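Long-range contacts in DNA repair protein RECN (PDB 4ABX), which may take part in recombinational repair of damaged DNA as an ATP-binding, SMC-like protein, of which this chain is the coiled-coil domain: residues Gln13-Ala18 and Glu158-Glu163; Pro29-Glu34 and Leu145-Val149. All coordinates share one frame; numbering follows the deposited sequence.

Helix 145-169 is shared by both contacts, which lie at different points along its length. In contact 1 it runs against helix 6-27; in contact 2 its first turn meets the bend that leads into helix 33-63. The segments of contact 2 both fall, in sequence, between those of contact 1. The centres of the two contacts are about 23 Å apart and their nearest atoms about 11 Å apart, so they do not touch. Both sit toward the same end of the elongated chain: their centres lie about 39 Å (contact 1) and about 22 Å (contact 2) from the centre of the chain. No ligand takes part in either.

Contact 1: Gln13-Ala18 and Glu158-Glu163; sequences QIDLLA and ELAGLE
I14 and L159 stand at the middle of the pairing, where their CA atoms approach to 6.0 Å and their side chains cross at about a right angle. The CG2 methyl of I14 lies 3.7 Å from CD1 of L159, while the other branch of the isoleucine, through CG1, slides past L162 in the opposite direction. A beta-branched residue suits this place because it serves two leucines at once. CG of L159 is anti to the backbone N (chi1 172°), which carries its two methyls across to the partner helix: CD1 reaches I14, and CD2 settles 4.0 Å from CA of A18, whose small side chain permits that close approach. L17, buried, fills the next position. Its CB faces CB of L159 at 4.1 Å and its CD1 methyl meets CD1 of L162 at 3.9 Å.

On the flank, E158 stretches across L17, and its CD carbon comes 3.7 Å from CD1 of the leucine; the long chain supplies apolar cover while ending in a carboxylate at an exposed position. Q13 adds similar apolar cover from the other helix through its CG methylene, which stands anti to the backbone N (chi1 -177°) and is thereby set 3.4 Å from CD1 of L162. An alanine here would remove that methylene and is likely to open a gap beside CD1 of L162, freeing this methyl to shift.

Behind these side chains, i to i+4 backbone bonds such as L17 N to Q13 O and L162 N to E158 O keep each helix regular. The short axes pass 9.6 Å apart, with their N-to-C directions 150° from each other. Apolar residues three apart, I14 with L17 and L159 with L162, line the seam, flanked by longer polar chains, as is characteristic of an antiparallel two-helix coiled coil.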
# COMPACT_ATOMS: atom_id res chain seq x y z
N GLN A 13 -42.96 -48.51 -23.31
CA GLN A 13 -42.60 -48.77 -21.92
C GLN A 13 -41.30 -49.57 -21.84
O GLN A 13 -40.48 -49.35 -20.96
CB GLN A 13 -43.73 -49.49 -21.18
CG GLN A 13 -43.45 -49.72 -19.70
CD GLN A 13 -43.50 -48.43 -18.89
OE1 GLN A 13 -43.21 -48.43 -17.69
NE2 GLN A 13 -43.86 -47.34 -19.54
N ILE A 14 -41.13 -50.51 -22.77
CA ILE A 14 -39.88 -51.27 -22.86
C ILE A 14 -38.67 -50.36 -23.08
O ILE A 14 -37.64 -50.54 -22.44
CB ILE A 14 -39.95 -52.34 -23.98
CG1 ILE A 14 -40.89 -53.47 -23.56
CG2 ILE A 14 -38.56 -52.89 -24.29
CD1 ILE A 14 -41.17 -54.50 -24.65
N ASP A 15 -38.80 -49.37 -23.97
CA ASP A 15 -37.72 -48.43 -24.24
C ASP A 15 -37.42 -47.57 -23.01
O ASP A 15 -36.27 -47.30 -22.69
CB ASP A 15 -38.07 -47.51 -25.42
CG ASP A 15 -37.94 -48.20 -26.76
OD1 ASP A 15 -37.24 -49.23 -26.85
OD2 ASP A 15 -38.53 -47.70 -27.74
N LEU A 16 -38.48 -47.11 -22.35
CA LEU A 16 -38.35 -46.31 -21.14
C LEU A 16 -37.53 -47.04 -20.08
O LEU A 16 -36.55 -46.50 -19.55
CB LEU A 16 -39.75 -45.99 -20.59
CG LEU A 16 -39.85 -45.32 -19.21
CD1 LEU A 16 -39.06 -44.02 -19.19
CD2 LEU A 16 -41.30 -45.07 -18.86
N LEU A 17 -37.93 -48.26 -19.77
CA LEU A 17 -37.30 -49.02 -18.70
C LEU A 17 -35.86 -49.39 -19.06
O LEU A 17 -34.96 -49.29 -18.22
CB LEU A 17 -38.12 -50.27 -18.38
CG LEU A 17 -39.55 -50.02 -17.89
CD1 LEU A 17 -40.38 -51.30 -17.99
CD2 LEU A 17 -39.54 -49.47 -16.47
N ALA A 18 -35.65 -49.82 -20.30
CA ALA A 18 -34.31 -50.17 -20.75
C ALA A 18 -33.36 -48.99 -20.58
O ALA A 18 -32.22 -49.16 -20.16
CB ALA A 18 -34.34 -50.64 -22.20
N GLU A 158 -39.56 -55.41 -14.18
CA GLU A 158 -40.71 -55.02 -14.97
C GLU A 158 -40.42 -55.18 -16.46
O GLU A 158 -41.23 -55.69 -17.22
CB GLU A 158 -41.13 -53.59 -14.64
CG GLU A 158 -42.43 -53.17 -15.30
CD GLU A 158 -42.72 -51.69 -15.12
OE1 GLU A 158 -42.06 -51.05 -14.28
OE2 GLU A 158 -43.62 -51.18 -15.82
N LEU A 159 -39.22 -54.76 -16.86
CA LEU A 159 -38.78 -54.88 -18.25
C LEU A 159 -38.79 -56.33 -18.75
O LEU A 159 -39.20 -56.60 -19.88
CB LEU A 159 -37.37 -54.27 -18.39
CG LEU A 159 -36.64 -54.47 -19.72
CD1 LEU A 159 -37.44 -53.86 -20.87
CD2 LEU A 159 -35.25 -53.86 -19.65
N ALA A 160 -38.34 -57.26 -17.91
CA ALA A 160 -38.32 -58.66 -18.30
C ALA A 160 -39.72 -59.20 -18.56
O ALA A 160 -39.94 -59.99 -19.49
CB ALA A 160 -37.60 -59.50 -17.25
N GLY A 161 -40.68 -58.79 -17.73
CA GLY A 161 -42.05 -59.24 -17.88
C GLY A 161 -42.66 -58.75 -19.17
O GLY A 161 -43.42 -59.47 -19.83
N LEU A 162 -42.33 -57.52 -19.55
CA LEU A 162 -42.87 -56.94 -20.78
C LEU A 162 -42.29 -57.61 -22.02
O LEU A 162 -43.01 -57.90 -22.97
CB LEU A 162 -42.63 -55.43 -20.82
CG LEU A 162 -43.45 -54.64 -19.80
CD1 LEU A 162 -43.20 -53.14 -19.94
CD2 LEU A 162 -44.93 -54.95 -19.95
N GLU A 163 -40.99 -57.86 -22.00
CA GLU A 163 -40.33 -58.54 -23.11
C GLU A 163 -40.91 -59.95 -23.31
O GLU A 163 -41.08 -60.40 -24.44
CB GLU A 163 -38.82 -58.61 -22.87
CG GLU A 163 -38.16 -57.25 -22.85
CD GLU A 163 -36.67 -57.33 -22.58
OE1 GLU A 163 -36.24 -58.30 -21.92
OE2 GLU A 163 -35.93 -56.43 -23.03

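Contact 2: Pro29-Glu34 and Leu145-Val149; sequences PDPGEE and LEDVV
P31 and L145 bring their CA atoms to 5.1 Å where a type II beta turn, D30 to E33, lies against the first turn of helix 145-169. E33 N bonds to D30 O at 2.9 Å to close the turn, and D30 N donates a hydrogen bond of 2.8 Å to E33 OE2, met on the anti side of the carboxylate and tilted out of its plane, so the side chain of E33 ties the turn a second time. Proline suits the second position with its fixed phi. Glycine suits the third, since at the backbone angles of G32 (phi 103°) a CB would collide with the carbonyl O of P31.

L145, buried, is the chief apolar plug. Its CB lies 3.9 Å from CA of P31, its CD2 methyl faces CB of P29, and its CD1 methyl comes 3.6 Å from OE1 of E34, which approaches from the opposite direction. The two proline rings meet V149 as well: CG of P31 sits 3.9 Å from CG2 of the valine, a compact branched side chain that fits against both. E146, bent at chi2, brings its CD carbon to 3.9 Å from CB of P31.

Helix 121-141 covers L145 through L134 and K138, and K138 also forms a salt bridge with OE2 of E34, as R130 does with OE1 of E33.

No direct hydrogen bond spans the contact. A water bridges it instead, donating to OE1 of E34 (2.7 Å) and accepting from N of L145. Apolar packing thus joins the turn to the helix start, while through the water the carboxylate of E34, at the start of helix 33-63, is tied to the amide of L145, the first of helix 145-169; shared between lysine and water, that carboxylate probably stays ionised.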
# COMPACT_ATOMS: atom_id res chain seq x y z
N PRO A 29 -24.09 -46.95 -8.94
CA PRO A 29 -24.11 -46.37 -7.59
C PRO A 29 -23.91 -47.41 -6.50
O PRO A 29 -24.54 -48.47 -6.51
CB PRO A 29 -25.52 -45.76 -7.50
CG PRO A 29 -26.33 -46.51 -8.52
CD PRO A 29 -25.37 -46.77 -9.64
N ASP A 30 -23.02 -47.10 -5.56
CA ASP A 30 -22.72 -48.01 -4.46
C ASP A 30 -23.12 -47.36 -3.14
O ASP A 30 -22.35 -46.58 -2.57
CB ASP A 30 -21.23 -48.36 -4.47
CG ASP A 30 -20.81 -49.19 -3.26
OD1 ASP A 30 -21.66 -49.88 -2.67
OD2 ASP A 30 -19.61 -49.14 -2.92
N PRO A 31 -24.33 -47.68 -2.65
CA PRO A 31 -24.83 -47.02 -1.44
C PRO A 31 -23.76 -46.98 -0.36
O PRO A 31 -23.10 -47.98 -0.09
CB PRO A 31 -26.00 -47.91 -1.03
CG PRO A 31 -26.48 -48.52 -2.32
CD PRO A 31 -25.23 -48.73 -3.14
N GLY A 32 -23.58 -45.81 0.25
CA GLY A 32 -22.55 -45.65 1.26
C GLY A 32 -21.31 -44.91 0.78
O GLY A 32 -20.60 -44.29 1.58
N GLU A 33 -21.03 -44.96 -0.53
CA GLU A 33 -19.81 -44.37 -1.07
C GLU A 33 -19.74 -42.85 -0.88
O GLU A 33 -18.65 -42.27 -0.95
CB GLU A 33 -19.65 -44.71 -2.56
CG GLU A 33 -20.62 -43.96 -3.50
CD GLU A 33 -20.37 -44.27 -4.97
OE1 GLU A 33 -19.30 -43.89 -5.49
OE2 GLU A 33 -21.23 -44.90 -5.61
N GLU A 34 -20.88 -42.21 -0.63
CA GLU A 34 -20.91 -40.75 -0.52
C GLU A 34 -20.23 -40.24 0.74
O GLU A 34 -19.79 -39.08 0.78
CB GLU A 34 -22.34 -40.22 -0.60
CG GLU A 34 -22.95 -40.32 -1.98
CD GLU A 34 -24.44 -40.03 -2.00
OE1 GLU A 34 -25.18 -40.64 -1.19
OE2 GLU A 34 -24.88 -39.20 -2.82
N LEU A 145 -29.20 -43.30 -2.51
CA LEU A 145 -28.62 -44.26 -3.45
C LEU A 145 -29.28 -45.63 -3.29
O LEU A 145 -29.42 -46.37 -4.26
CB LEU A 145 -27.11 -44.38 -3.27
CG LEU A 145 -26.30 -43.13 -3.64
CD1 LEU A 145 -24.81 -43.39 -3.47
CD2 LEU A 145 -26.62 -42.69 -5.08
N GLU A 146 -29.68 -45.95 -2.06
CA GLU A 146 -30.45 -47.17 -1.83
C GLU A 146 -31.71 -47.17 -2.69
O GLU A 146 -32.02 -48.16 -3.36
CB GLU A 146 -30.82 -47.32 -0.35
CG GLU A 146 -29.68 -47.72 0.58
CD GLU A 146 -28.91 -46.53 1.16
OE1 GLU A 146 -28.93 -45.43 0.56
OE2 GLU A 146 -28.27 -46.70 2.22
N ASP A 147 -32.45 -46.06 -2.67
CA ASP A 147 -33.66 -45.93 -3.47
C ASP A 147 -33.35 -46.08 -4.95
O ASP A 147 -34.11 -46.71 -5.69
CB ASP A 147 -34.35 -44.58 -3.22
CG ASP A 147 -34.93 -44.46 -1.82
OD1 ASP A 147 -35.78 -45.31 -1.44
OD2 ASP A 147 -34.54 -43.52 -1.10
N VAL A 148 -32.24 -45.48 -5.39
CA VAL A 148 -31.84 -45.54 -6.79
C VAL A 148 -31.57 -46.98 -7.23
O VAL A 148 -31.98 -47.41 -8.32
CB VAL A 148 -30.56 -44.71 -7.05
CG1 VAL A 148 -30.18 -44.78 -8.52
CG2 VAL A 148 -30.76 -43.26 -6.61
N VAL A 149 -30.87 -47.73 -6.39
CA VAL A 149 -30.55 -49.12 -6.70
C VAL A 149 -31.83 -49.94 -6.77
O VAL A 149 -32.03 -50.74 -7.69
CB VAL A 149 -29.57 -49.72 -5.67
CG1 VAL A 149 -29.50 -51.24 -5.82
CG2 VAL A 149 -28.19 -49.08 -5.82
O HOH W 1 -27.58 -41.63 -0.58